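Local coordinates for protein bsobi restriction endonuclease (Geobacillus stearothermophilus, PDB 1DC1) that cuts double-stranded DNA as a homodimeric type II restriction endonuclease, recognising the degenerate sequence 5'-CYCGRG-3' and cleaving after the first cytosine, at residues K5-H10 / D294-G299; K12-L17 / S287-I292; E22-G27 / A283-M288; A305-T308 / Q312-S315. All coordinates share one frame; numbering follows the deposited sequence. Where two conformers were deposited one is given.

Contact 1: K5-H10 / D294-G299; sequences KPFENH and DQLQSG
Phe7 lays one face of its ring on Leu296, and Gln297 reaches the rim of the same ring. The contact joins the N-terminal loop to the last turn of helix 286-298. Leu296 CB sits almost exactly over the ring centre: it lies 3.9 Å from the centroid of Phe7, 6° off the ring normal. This is a CH-pi contact. The leucine's branch continues past the ring toward its root, where Leu296 CD1 comes to 3.9 Å from Phe7 CD2. The two side chains thus run past each other in opposite directions. Phe7 CG stands between its own backbone N and carbonyl carbon (chi1 64°), which turns the ring toward the helix.

Gln297 starts out pointing away from the loop. A bend at chi2 brings its amide back, with Gln297 NE2 3.6 Å from Phe7 CE2. The amide meets the ring edge near the ring plane, and the two planes are 88° apart. On the ring face opposite Leu296, Glu8 CG lies toward the rim. Glu8 is itself tied back by a hydrogen bond of 2.9 Å from Lys5 N to Glu8 OE1. Leu296 also touches Leu11, and Phe7 touches Asn303 of the edge strand 303-306.

Cutting Phe7 back to an alanine is likely to open a gap over Leu296 and leave the Gln297 amide with no ring edge to rest on. No hydrogen bond crosses between the two segments. Loop and helix end are therefore held here by apolar contact, with one amide at the exposed margin.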
loop_
_atom_site.group_PDB
_atom_site.type_symbol
_atom_site.label_atom_id
_atom_site.label_comp_id
_atom_site.label_asym_id
_atom_site.label_seq_id
_atom_site.Cartn_x
_atom_site.Cartn_y
_atom_site.Cartn_z
ATOM N N LYS D 5 26.185 4.648 22.411
ATOM C CA LYS D 5 24.958 5.252 21.883
ATOM C C LYS D 5 23.868 4.221 22.152
ATOM O O LYS D 5 24.138 2.999 22.167
ATOM C CB LYS D 5 25.054 5.485 20.390
ATOM C CG LYS D 5 25.708 6.783 20.041
ATOM C CD LYS D 5 24.821 7.965 20.361
ATOM C CE LYS D 5 25.394 9.238 19.774
ATOM N NZ LYS D 5 25.410 10.369 20.757
ATOM N N PRO D 6 22.614 4.687 22.317
ATOM C CA PRO D 6 21.549 3.732 22.603
ATOM C C PRO D 6 21.539 2.538 21.662
ATOM O O PRO D 6 21.623 1.373 22.086
ATOM C CB PRO D 6 20.273 4.577 22.473
ATOM C CG PRO D 6 20.697 5.811 21.653
ATOM C CD PRO D 6 22.071 6.057 22.196
ATOM N N PHE D 7 21.438 2.837 20.378
ATOM C CA PHE D 7 21.385 1.796 19.374
ATOM C C PHE D 7 22.618 0.894 19.342
ATOM O O PHE D 7 22.519 -0.247 18.874
ATOM C CB PHE D 7 21.239 2.424 18.026
ATOM C CG PHE D 7 22.407 3.264 17.653
ATOM C CD1 PHE D 7 22.511 4.573 18.128
ATOM C CD2 PHE D 7 23.380 2.757 16.777
ATOM C CE1 PHE D 7 23.572 5.376 17.719
ATOM C CE2 PHE D 7 24.472 3.546 16.342
ATOM C CZ PHE D 7 24.570 4.858 16.809
ATOM N N GLU D 8 23.772 1.381 19.819
ATOM C CA GLU D 8 24.991 0.562 19.794
ATOM C C GLU D 8 24.905 -0.614 20.754
ATOM O O GLU D 8 25.684 -1.556 20.682
ATOM C CB GLU D 8 26.183 1.407 20.158
ATOM C CG GLU D 8 26.662 2.236 19.027
ATOM C CD GLU D 8 27.590 3.346 19.496
ATOM O OE1 GLU D 8 28.037 3.300 20.669
ATOM O OE2 GLU D 8 27.876 4.266 18.690
ATOM N N ASN D 9 23.955 -0.553 21.674
ATOM C CA ASN D 9 23.793 -1.644 22.605
ATOM C C ASN D 9 23.319 -2.926 21.901
ATOM O O ASN D 9 23.654 -4.032 22.318
ATOM C CB ASN D 9 22.802 -1.298 23.712
ATOM C CG ASN D 9 22.694 -2.412 24.723
ATOM O OD1 ASN D 9 23.656 -2.697 25.453
ATOM N ND2 ASN D 9 21.545 -3.082 24.755
ATOM N N HIS D 10 22.529 -2.803 20.843
ATOM C CA HIS D 10 22.069 -4.011 20.149
ATOM C C HIS D 10 22.415 -4.052 18.662
ATOM O O HIS D 10 22.132 -5.054 18.011
ATOM C CB HIS D 10 20.562 -4.210 20.321
ATOM C CG HIS D 10 19.746 -3.049 19.832
ATOM N ND1 HIS D 10 19.434 -1.966 20.632
ATOM C CD2 HIS D 10 19.169 -2.807 18.628
ATOM C CE1 HIS D 10 18.695 -1.113 19.942
ATOM N NE2 HIS D 10 18.520 -1.602 18.725
ATOM N N ASP D 294 23.049 5.149 8.724
ATOM C CA ASP D 294 23.606 6.475 8.502
ATOM C C ASP D 294 22.919 7.525 9.382
ATOM O O ASP D 294 23.566 8.429 9.922
ATOM C CB ASP D 294 23.449 6.876 7.042
ATOM C CG ASP D 294 24.407 6.135 6.156
ATOM O OD1 ASP D 294 25.286 5.454 6.741
ATOM O OD2 ASP D 294 24.285 6.226 4.906
ATOM N N GLN D 295 21.597 7.425 9.494
ATOM C CA GLN D 295 20.807 8.369 10.313
ATOM C C GLN D 295 21.096 8.207 11.801
ATOM O O GLN D 295 21.067 9.190 12.547
ATOM C CB GLN D 295 19.298 8.194 10.033
ATOM C CG GLN D 295 18.914 8.685 8.654
ATOM C CD GLN D 295 17.418 8.806 8.479
ATOM O OE1 GLN D 295 16.706 8.946 9.449
ATOM N NE2 GLN D 295 16.938 8.750 7.242
ATOM N N LEU D 296 21.342 6.974 12.240
ATOM C CA LEU D 296 21.693 6.766 13.640
ATOM C C LEU D 296 23.094 7.390 13.881
ATOM O O LEU D 296 23.318 8.050 14.881
ATOM C CB LEU D 296 21.732 5.273 14.003
ATOM C CG LEU D 296 20.377 4.534 14.075
ATOM C CD1 LEU D 296 20.645 3.022 14.063
ATOM C CD2 LEU D 296 19.524 4.958 15.313
ATOM N N GLN D 297 24.027 7.186 12.958
ATOM C CA GLN D 297 25.390 7.745 13.075
ATOM C C GLN D 297 25.360 9.282 13.060
ATOM O O GLN D 297 26.048 9.951 13.805
ATOM C CB GLN D 297 26.216 7.249 11.896
ATOM C CG GLN D 297 26.422 5.810 11.993
ATOM C CD GLN D 297 27.291 5.473 13.165
ATOM O OE1 GLN D 297 28.296 6.117 13.380
ATOM N NE2 GLN D 297 26.923 4.458 13.926
ATOM N N SER D 298 24.525 9.854 12.215
ATOM C CA SER D 298 24.432 11.304 12.103
ATOM C C SER D 298 23.598 11.923 13.213
ATOM O O SER D 298 23.539 13.135 13.362
ATOM C CB SER D 298 23.809 11.719 10.758
ATOM O OG SER D 298 22.390 11.630 10.807
ATOM N N GLY D 299 22.913 11.094 13.966
ATOM C CA GLY D 299 22.124 11.632 15.024
ATOM C C GLY D 299 20.747 12.037 14.542
ATOM O O GLY D 299 19.897 12.449 15.326
#

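Contact 2: K12-L17 / S287-I292; sequences KSVDDL and SMAEEI. With nucleotides of chain B.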
loop_
_atom_site.group_PDB
_atom_site.type_symbol
_atom_site.label_atom_id
_atom_site.label_comp_id
_atom_site.label_asym_id
_atom_site.label_seq_id
_atom_site.Cartn_x
_atom_site.Cartn_y
_atom_site.Cartn_z
ATOM N N LYS D 12 25.606 -3.622 15.965
ATOM C CA LYS D 12 27.034 -3.446 15.782
ATOM C C LYS D 12 27.373 -3.189 14.314
ATOM O O LYS D 12 28.420 -2.630 13.992
ATOM C CB LYS D 12 27.779 -4.673 16.304
ATOM C CG LYS D 12 27.118 -5.311 17.521
ATOM C CD LYS D 12 26.940 -4.340 18.704
ATOM C CE LYS D 12 25.898 -4.884 19.711
ATOM N NZ LYS D 12 26.163 -4.465 21.118
ATOM N N SER D 13 26.485 -3.584 13.414
ATOM C CA SER D 13 26.737 -3.376 11.988
ATOM C C SER D 13 25.403 -3.141 11.279
ATOM O O SER D 13 24.338 -3.462 11.817
ATOM C CB SER D 13 27.457 -4.595 11.377
ATOM O OG SER D 13 26.667 -5.790 11.436
ATOM N N VAL D 14 25.485 -2.568 10.074
ATOM C CA VAL D 14 24.304 -2.260 9.265
ATOM C C VAL D 14 23.437 -3.463 9.101
ATOM O O VAL D 14 22.216 -3.370 9.203
ATOM C CB VAL D 14 24.644 -1.830 7.830
ATOM C CG1 VAL D 14 23.412 -1.907 6.917
ATOM C CG2 VAL D 14 25.163 -0.418 7.843
ATOM N N ASP D 15 24.042 -4.610 8.844
ATOM C CA ASP D 15 23.170 -5.738 8.604
ATOM C C ASP D 15 22.608 -6.420 9.871
ATOM O O ASP D 15 21.822 -7.360 9.785
ATOM C CB ASP D 15 23.781 -6.708 7.531
ATOM C CG ASP D 15 23.276 -6.403 6.048
ATOM O OD1 ASP D 15 22.811 -5.268 5.736
ATOM O OD2 ASP D 15 23.340 -7.324 5.193
ATOM N N ASP D 16 22.940 -5.885 11.045
ATOM C CA ASP D 16 22.332 -6.374 12.256
ATOM C C ASP D 16 20.834 -5.973 12.141
ATOM O O ASP D 16 19.950 -6.611 12.690
ATOM C CB ASP D 16 22.977 -5.707 13.469
ATOM C CG ASP D 16 24.266 -6.411 13.915
ATOM O OD1 ASP D 16 24.627 -7.442 13.325
ATOM O OD2 ASP D 16 24.926 -5.948 14.863
ATOM N N LEU D 17 20.551 -4.926 11.385
ATOM C CA LEU D 17 19.179 -4.458 11.196
ATOM C C LEU D 17 18.334 -5.287 10.202
ATOM O O LEU D 17 17.118 -5.267 10.238
ATOM C CB LEU D 17 19.240 -3.050 10.679
ATOM C CG LEU D 17 19.021 -1.839 11.583
ATOM C CD1 LEU D 17 18.334 -2.157 12.963
ATOM C CD2 LEU D 17 20.385 -1.196 11.657
ATOM N N SER D 287 19.359 -1.940 1.632
ATOM C CA SER D 287 19.452 -0.514 1.280
ATOM C C SER D 287 18.914 0.392 2.363
ATOM O O SER D 287 19.620 1.347 2.806
ATOM C CB SER D 287 18.684 -0.201 0.027
ATOM O OG SER D 287 18.807 1.167 -0.258
ATOM N N MET D 288 17.664 0.138 2.774
ATOM C CA MET D 288 17.077 0.926 3.866
ATOM C C MET D 288 17.880 0.781 5.207
ATOM O O MET D 288 17.979 1.739 5.987
ATOM C CB MET D 288 15.604 0.555 4.049
ATOM C CG MET D 288 15.315 -0.881 4.457
ATOM S SD MET D 288 13.551 -1.094 4.678
ATOM C CE MET D 288 13.236 -0.534 6.333
ATOM N N ALA D 289 18.454 -0.390 5.465
ATOM C CA ALA D 289 19.262 -0.609 6.663
ATOM C C ALA D 289 20.445 0.340 6.625
ATOM O O ALA D 289 20.810 0.900 7.656
ATOM C CB ALA D 289 19.766 -2.075 6.758
ATOM N N GLU D 290 21.036 0.530 5.446
ATOM C CA GLU D 290 22.161 1.443 5.304
ATOM C C GLU D 290 21.721 2.861 5.643
ATOM O O GLU D 290 22.430 3.602 6.335
ATOM C CB GLU D 290 22.673 1.404 3.889
ATOM C CG GLU D 290 23.364 0.102 3.548
ATOM C CD GLU D 290 24.889 0.188 3.715
ATOM O OE1 GLU D 290 25.384 1.036 4.509
ATOM O OE2 GLU D 290 25.598 -0.597 3.047
ATOM N N GLU D 291 20.552 3.248 5.163
ATOM C CA GLU D 291 20.075 4.596 5.442
ATOM C C GLU D 291 19.751 4.801 6.929
ATOM O O GLU D 291 20.002 5.888 7.487
ATOM C CB GLU D 291 18.837 4.881 4.596
ATOM C CG GLU D 291 19.190 5.117 3.163
ATOM C CD GLU D 291 17.971 5.323 2.333
ATOM O OE1 GLU D 291 16.893 4.923 2.817
ATOM O OE2 GLU D 291 18.084 5.865 1.201
ATOM N N ILE D 292 19.164 3.789 7.572
ATOM C CA ILE D 292 18.837 3.882 9.007
ATOM C C ILE D 292 20.139 4.019 9.793
ATOM O O ILE D 292 20.243 4.870 10.663
ATOM C CB ILE D 292 18.062 2.641 9.525
ATOM C CG1 ILE D 292 16.666 2.623 8.895
ATOM C CG2 ILE D 292 17.982 2.650 11.101
ATOM C CD1 ILE D 292 15.995 1.284 8.931
ATOM P P DA B 4 16.419 -1.715 -2.753
ATOM O OP1 DA B 4 17.377 -0.586 -2.806
ATOM O OP2 DA B 4 16.111 -2.387 -1.451
ATOM O "O5'" DA B 4 15.042 -1.222 -3.406
ATOM C "C5'" DA B 4 14.974 -0.943 -4.824
ATOM C "C4'" DA B 4 13.542 -0.893 -5.299
ATOM O "O4'" DA B 4 12.997 -2.200 -5.601
ATOM C "C3'" DA B 4 12.592 -0.227 -4.322
ATOM O "O3'" DA B 4 11.723 0.699 -4.958
ATOM C "C2'" DA B 4 11.682 -1.370 -3.910
ATOM C "C1'" DA B 4 11.672 -2.198 -5.182
ATOM N N9 DA B 4 11.228 -3.578 -5.039
ATOM C C8 DA B 4 11.467 -4.436 -4.029
ATOM N N7 DA B 4 10.803 -5.558 -4.126
ATOM C C5 DA B 4 10.098 -5.423 -5.305
ATOM C C6 DA B 4 9.167 -6.250 -5.945
ATOM N N6 DA B 4 8.754 -7.402 -5.429
ATOM N N1 DA B 4 8.660 -5.835 -7.129
ATOM C C2 DA B 4 9.036 -4.668 -7.597
ATOM N N3 DA B 4 9.881 -3.785 -7.073
ATOM C C4 DA B 4 10.386 -4.235 -5.906
#
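Val14 and Glu290 mark the closest backbone approach, with Val14 CA 5.8 Å from Glu290 CA. The segment 12-17 is irregular, while 287-292 is helical throughout and belongs to helix 286-298. The small side chain of Ala289, which points at the loop, is consistent with this close approach.

In the conformer described, Val14 carries the contact with both methyls. Val14 CG1 is anti to the backbone N (chi1 164°) and rests 3.7 Å from Ala289 CB. Val14 CG2 lies 3.6 Å from Glu290 OE1. Glu290 sets out away from the loop, and its bend at chi2 brings the carboxylate back across the valine at about a right angle. Leu17 adds its CB, 4.1 Å from Ala289 CB, on the buried side.

The loop is braced from within. Asp16 OD2 accepts a bond of 2.7 Å from Lys12 N, and weaker bonds tie Ser13 to the same carboxylate. Asp15 OD1 bonds His286 ND1 at the start of the helix. Ser287 lies beside the phosphate of DA4 of chain B and, in one of its conformers, bonds Lys209 of the second subunit. Glu291 forms a salt bridge with Arg263 of that subunit.

Ser287 and Glu291 thus leave the loop side of the helix to Ala289 and the returning arm of Glu290. There the methyls of Val14 meet a methyl and a carboxylate, and no hydrogen bond crosses between the segments. The loop is held to the helix by van der Waals contact alone, while its polar groups bond elsewhere.

Contact 3: E22-G27 / A283-M288; sequences EEYRAG and AIEHSM. With nucleotides of chain B.
Tyr24 OH donates to Glu285 OE2 at 2.6 Å. The carboxylate oxygen is met on its anti side, 28° out of the carboxylate plane, and ring and carboxylate planes are 59° apart. Glu285 reaches the phenol by a bend at chi2 (-66°). The short bond ties down the end of the tyrosine and would be expected to steady the glutamate as an anion.

Apolar contact comes from Ala283. Its methyl lies in the ring plane at the edge, with Ala283 CB 3.8 Å from Tyr24 CE1. The ring is therefore approached at its rim both by this methyl and by the glutamate oxygen. The side chain of Ala283 lies about 7 Å from that of Lys242, a predicted magnesium ligand.

Other bonds shape the second segment. Glu285 occupies the N-cap position of helix 286-298, and its backbone N makes a weak bond to Met288 SD.

Tyr24 lies near the start of the long helix 21-53, and its partners belong to the link between strand 276-281 and helix 286-298. Pro247, at the start of helix 247-270, touches both Tyr24 and Glu285. Phe85 of the second subunit packs on Tyr24, and Asp90 of that subunit forms a salt bridge with Arg25 in the conformer described. The joint between helix 21-53 and the strand-to-helix link thus also borders the dimer partner.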
loop_
_atom_site.group_PDB
_atom_site.type_symbol
_atom_site.label_atom_id
_atom_site.label_comp_id
_atom_site.label_asym_id
_atom_site.label_seq_id
_atom_site.Cartn_x
_atom_site.Cartn_y
_atom_site.Cartn_z
ATOM N N GLU D 22 14.570 -16.707 7.489
ATOM C CA GLU D 22 13.680 -17.488 8.329
ATOM C C GLU D 22 12.594 -16.675 9.028
ATOM O O GLU D 22 11.465 -17.174 9.222
ATOM C CB GLU D 22 14.496 -18.285 9.341
ATOM C CG GLU D 22 15.153 -19.506 8.675
ATOM C CD GLU D 22 14.160 -20.402 7.863
ATOM O OE1 GLU D 22 12.952 -20.482 8.215
ATOM O OE2 GLU D 22 14.602 -21.028 6.869
ATOM N N GLU D 23 12.926 -15.430 9.382
ATOM C CA GLU D 23 11.974 -14.557 10.026
ATOM C C GLU D 23 10.879 -14.170 9.011
ATOM O O GLU D 23 9.708 -14.058 9.354
ATOM C CB GLU D 23 12.690 -13.328 10.583
ATOM C CG GLU D 23 13.037 -13.444 12.087
ATOM C CD GLU D 23 12.187 -14.503 12.879
ATOM O OE1 GLU D 23 11.024 -14.192 13.238
ATOM O OE2 GLU D 23 12.683 -15.644 13.142
ATOM N N TYR D 24 11.275 -13.961 7.762
ATOM C CA TYR D 24 10.306 -13.641 6.706
ATOM C C TYR D 24 9.341 -14.841 6.497
ATOM O O TYR D 24 8.124 -14.656 6.467
ATOM C CB TYR D 24 11.022 -13.294 5.372
ATOM C CG TYR D 24 11.491 -11.837 5.259
ATOM C CD1 TYR D 24 10.614 -10.767 5.539
ATOM C CD2 TYR D 24 12.794 -11.524 4.893
ATOM C CE1 TYR D 24 11.021 -9.425 5.457
ATOM C CE2 TYR D 24 13.205 -10.154 4.809
ATOM C CZ TYR D 24 12.308 -9.130 5.094
ATOM O OH TYR D 24 12.680 -7.825 5.003
ATOM N N ARG D 25 9.875 -16.052 6.333
ATOM C CA ARG D 25 9.031 -17.222 6.168
ATOM C C ARG D 25 8.099 -17.381 7.385
ATOM O O ARG D 25 6.872 -17.601 7.234
ATOM C CB ARG D 25 9.933 -18.438 5.964
ATOM C CG ARG D 25 9.235 -19.739 5.964
ATOM C CD ARG D 25 10.229 -20.842 5.610
ATOM N NE ARG D 25 9.561 -22.122 5.844
ATOM C CZ ARG D 25 9.724 -22.866 6.933
ATOM N NH1 ARG D 25 10.546 -22.453 7.886
ATOM N NH2 ARG D 25 9.021 -23.985 7.108
ATOM N N ALA D 26 8.653 -17.258 8.595
ATOM C CA ALA D 26 7.814 -17.369 9.795
ATOM C C ALA D 26 6.664 -16.352 9.767
ATOM O O ALA D 26 5.543 -16.698 10.102
ATOM C CB ALA D 26 8.667 -17.160 11.046
ATOM N N GLY D 27 6.951 -15.105 9.373
ATOM C CA GLY D 27 5.938 -14.044 9.313
ATOM C C GLY D 27 4.850 -14.342 8.303
ATOM O O GLY D 27 3.651 -14.204 8.574
ATOM N N ALA D 283 10.201 -5.747 8.658
ATOM C CA ALA D 283 10.777 -6.018 7.330
ATOM C C ALA D 283 11.819 -4.941 7.022
ATOM O O ALA D 283 11.483 -3.806 6.673
ATOM C CB ALA D 283 9.687 -5.998 6.284
ATOM N N ILE D 284 13.080 -5.278 7.198
ATOM C CA ILE D 284 14.156 -4.336 6.965
ATOM C C ILE D 284 15.142 -4.968 5.983
ATOM O O ILE D 284 15.746 -5.994 6.248
ATOM C CB ILE D 284 14.870 -3.919 8.328
ATOM C CG1 ILE D 284 13.867 -3.179 9.227
ATOM C CG2 ILE D 284 16.076 -2.955 8.058
ATOM C CD1 ILE D 284 14.415 -2.637 10.583
ATOM N N GLU D 285 15.250 -4.328 4.825
ATOM C CA GLU D 285 16.113 -4.747 3.726
ATOM C C GLU D 285 17.503 -4.036 3.742
ATOM O O GLU D 285 17.691 -3.051 4.455
ATOM C CB GLU D 285 15.318 -4.510 2.413
ATOM C CG GLU D 285 14.091 -5.465 2.340
ATOM C CD GLU D 285 14.560 -6.913 2.234
ATOM O OE1 GLU D 285 15.026 -7.261 1.149
ATOM O OE2 GLU D 285 14.520 -7.676 3.212
ATOM N N HIS D 286 18.470 -4.519 2.971
ATOM C CA HIS D 286 19.790 -3.924 3.020
ATOM C C HIS D 286 19.925 -2.415 2.742
ATOM O O HIS D 286 20.530 -1.675 3.532
ATOM C CB HIS D 286 20.730 -4.651 2.094
ATOM C CG HIS D 286 22.084 -4.069 2.152
ATOM N ND1 HIS D 286 22.830 -4.091 3.311
ATOM C CD2 HIS D 286 22.741 -3.257 1.299
ATOM C CE1 HIS D 286 23.888 -3.317 3.172
ATOM N NE2 HIS D 286 23.860 -2.795 1.960
ATOM N N SER D 287 19.359 -1.940 1.632
ATOM C CA SER D 287 19.452 -0.514 1.280
ATOM C C SER D 287 18.914 0.392 2.363
ATOM O O SER D 287 19.620 1.347 2.806
ATOM C CB SER D 287 18.684 -0.201 0.027
ATOM O OG SER D 287 18.807 1.167 -0.258
ATOM N N MET D 288 17.664 0.138 2.774
ATOM C CA MET D 288 17.077 0.926 3.866
ATOM C C MET D 288 17.880 0.781 5.207
ATOM O O MET D 288 17.979 1.739 5.987
ATOM C CB MET D 288 15.604 0.555 4.049
ATOM C CG MET D 288 15.315 -0.881 4.457
ATOM S SD MET D 288 13.551 -1.094 4.678
ATOM C CE MET D 288 13.236 -0.534 6.333
ATOM P P DA B 4 16.419 -1.715 -2.753
ATOM O OP1 DA B 4 17.377 -0.586 -2.806
ATOM O OP2 DA B 4 16.111 -2.387 -1.451
ATOM O "O5'" DA B 4 15.042 -1.222 -3.406
ATOM C "C5'" DA B 4 14.974 -0.943 -4.824
ATOM C "C4'" DA B 4 13.542 -0.893 -5.299
ATOM O "O4'" DA B 4 12.997 -2.200 -5.601
ATOM C "C3'" DA B 4 12.592 -0.227 -4.322
ATOM O "O3'" DA B 4 11.723 0.699 -4.958
ATOM C "C2'" DA B 4 11.682 -1.370 -3.910
ATOM C "C1'" DA B 4 11.672 -2.198 -5.182
ATOM N N9 DA B 4 11.228 -3.578 -5.039
ATOM C C8 DA B 4 11.467 -4.436 -4.029
ATOM N N7 DA B 4 10.803 -5.558 -4.126
ATOM C C5 DA B 4 10.098 -5.423 -5.305
ATOM C C6 DA B 4 9.167 -6.250 -5.945
ATOM N N6 DA B 4 8.754 -7.402 -5.429
ATOM N N1 DA B 4 8.660 -5.835 -7.129
ATOM C C2 DA B 4 9.036 -4.668 -7.597
ATOM N N3 DA B 4 9.881 -3.785 -7.073
ATOM C C4 DA B 4 10.386 -4.235 -5.906
#

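Contact 4: A305-T308 / Q312-S315; sequences ANLT and QVGS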
loop_
_atom_site.group_PDB
_atom_site.type_symbol
_atom_site.label_atom_id
_atom_site.label_comp_id
_atom_site.label_asym_id
_atom_site.label_seq_id
_atom_site.Cartn_x
_atom_site.Cartn_y
_atom_site.Cartn_z
ATOM N N ALA D 305 15.169 -0.533 15.811
ATOM C CA ALA D 305 15.226 -1.943 16.119
ATOM C C ALA D 305 14.455 -2.741 15.057
ATOM O O ALA D 305 13.503 -2.236 14.468
ATOM C CB ALA D 305 14.649 -2.220 17.498
ATOM N N ASN D 306 14.923 -3.957 14.774
ATOM C CA ASN D 306 14.206 -4.822 13.878
ATOM C C ASN D 306 13.245 -5.573 14.831
ATOM O O ASN D 306 13.686 -6.298 15.753
ATOM C CB ASN D 306 15.116 -5.824 13.201
ATOM C CG ASN D 306 14.363 -6.698 12.267
ATOM O OD1 ASN D 306 13.396 -7.375 12.649
ATOM N ND2 ASN D 306 14.768 -6.679 11.016
ATOM N N LEU D 307 11.938 -5.378 14.609
ATOM C CA LEU D 307 10.882 -5.955 15.435
ATOM C C LEU D 307 10.884 -7.495 15.497
ATOM O O LEU D 307 10.341 -8.062 16.437
ATOM C CB LEU D 307 9.499 -5.399 14.991
ATOM C CG LEU D 307 8.227 -5.727 15.825
ATOM C CD1 LEU D 307 8.221 -4.989 17.172
ATOM C CD2 LEU D 307 6.965 -5.345 15.034
ATOM N N THR D 308 11.493 -8.181 14.537
ATOM C CA THR D 308 11.511 -9.651 14.600
ATOM C C THR D 308 12.690 -10.179 15.438
ATOM O O THR D 308 12.819 -11.391 15.637
ATOM C CB THR D 308 11.591 -10.293 13.192
ATOM O OG1 THR D 308 12.885 -10.077 12.647
ATOM C CG2 THR D 308 10.526 -9.684 12.258
ATOM N N GLN D 312 16.942 -6.914 20.094
ATOM C CA GLN D 312 16.931 -5.504 19.698
ATOM C C GLN D 312 15.758 -4.828 20.295
ATOM O O GLN D 312 15.861 -3.731 20.824
ATOM C CB GLN D 312 16.882 -5.336 18.168
ATOM C CG GLN D 312 18.111 -5.931 17.521
ATOM C CD GLN D 312 18.270 -5.633 16.037
ATOM O OE1 GLN D 312 17.517 -4.860 15.444
ATOM N NE2 GLN D 312 19.274 -6.280 15.425
ATOM N N VAL D 313 14.623 -5.501 20.218
ATOM C CA VAL D 313 13.397 -4.924 20.763
ATOM C C VAL D 313 13.561 -4.707 22.266
ATOM O O VAL D 313 13.235 -3.634 22.777
ATOM C CB VAL D 313 12.153 -5.842 20.458
ATOM C CG1 VAL D 313 10.872 -5.322 21.153
ATOM C CG2 VAL D 313 11.959 -5.910 18.940
ATOM N N GLY D 314 14.094 -5.712 22.959
ATOM C CA GLY D 314 14.286 -5.602 24.401
ATOM C C GLY D 314 15.198 -4.462 24.809
ATOM O O GLY D 314 14.892 -3.704 25.725
ATOM N N SER D 315 16.328 -4.351 24.116
ATOM C CA SER D 315 17.299 -3.306 24.373
ATOM C C SER D 315 16.633 -1.951 24.124
ATOM O O SER D 315 16.775 -1.042 24.922
ATOM C CB SER D 315 18.509 -3.539 23.425
ATOM O OG SER D 315 19.366 -2.416 23.352
#
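Asn306 OD1 accepts two bonds from Thr308. The first, from Thr308 N at 2.8 Å, closes an Asx turn and lies in the carbonyl plane. The second, from Thr308 OG1 at 2.7 Å, comes from above that plane. The turn leads the chain from edge strand 303-306 of the mixed sheet into helix 310-321, in the PDDEXK nuclease fold. Asn306 CG is anti to the backbone N (chi1 -179°), and the amide oxygen faces forward along the chain.

Across the contact, Asn306 N donates to Gln312 OE1 at 2.8 Å, with an N-H...O angle of 163°. The donor is tilted 22° from the carbonyl plane of the glutamine. Extended beyond CG, the Gln312 chain reaches from the helix to the strand. Its NE2 bonds Asp16 O, and Asn306 ND2 bonds Leu17 O and Thr19 OG1. Both amides therefore also hold the N-terminal loop.

With an alanine at Asn306, Thr308 N and OG1 and the Leu17 carbonyl would probably lose their partner, leaving the turn freer to shift.

The rest of the contact is mostly apolar, and it is buried. Ala305 CB lies 3.9 Å from Gln312 CB. Leu307 sets out away from the helix, yet its end comes back toward Val313, which also touches Ala145 of helix 110-152. Val313 CG2 reaches over the turn, 3.6 Å from Asn306 O and 3.7 Å from Leu307 CA.

Contacts 1, 2 and 3 all use helix 286-298, at its last turn, its first half and the link leading into it. Contact 4 follows in the chain, joining strand 303-306 to helix 310-321. Contacts 1 and 4 are buried, though contact 1 has an exposed margin; contacts 2 and 3 are partly buried and border the second subunit. The first two have no hydrogen bond across their segments. The last two each carry one, from a phenol in contact 3 and a backbone N in contact 4. The N-terminal loop links them: Asn9 and His10 bond Ser315, and segment 12-17 sends polar ties to contacts 3 and 4.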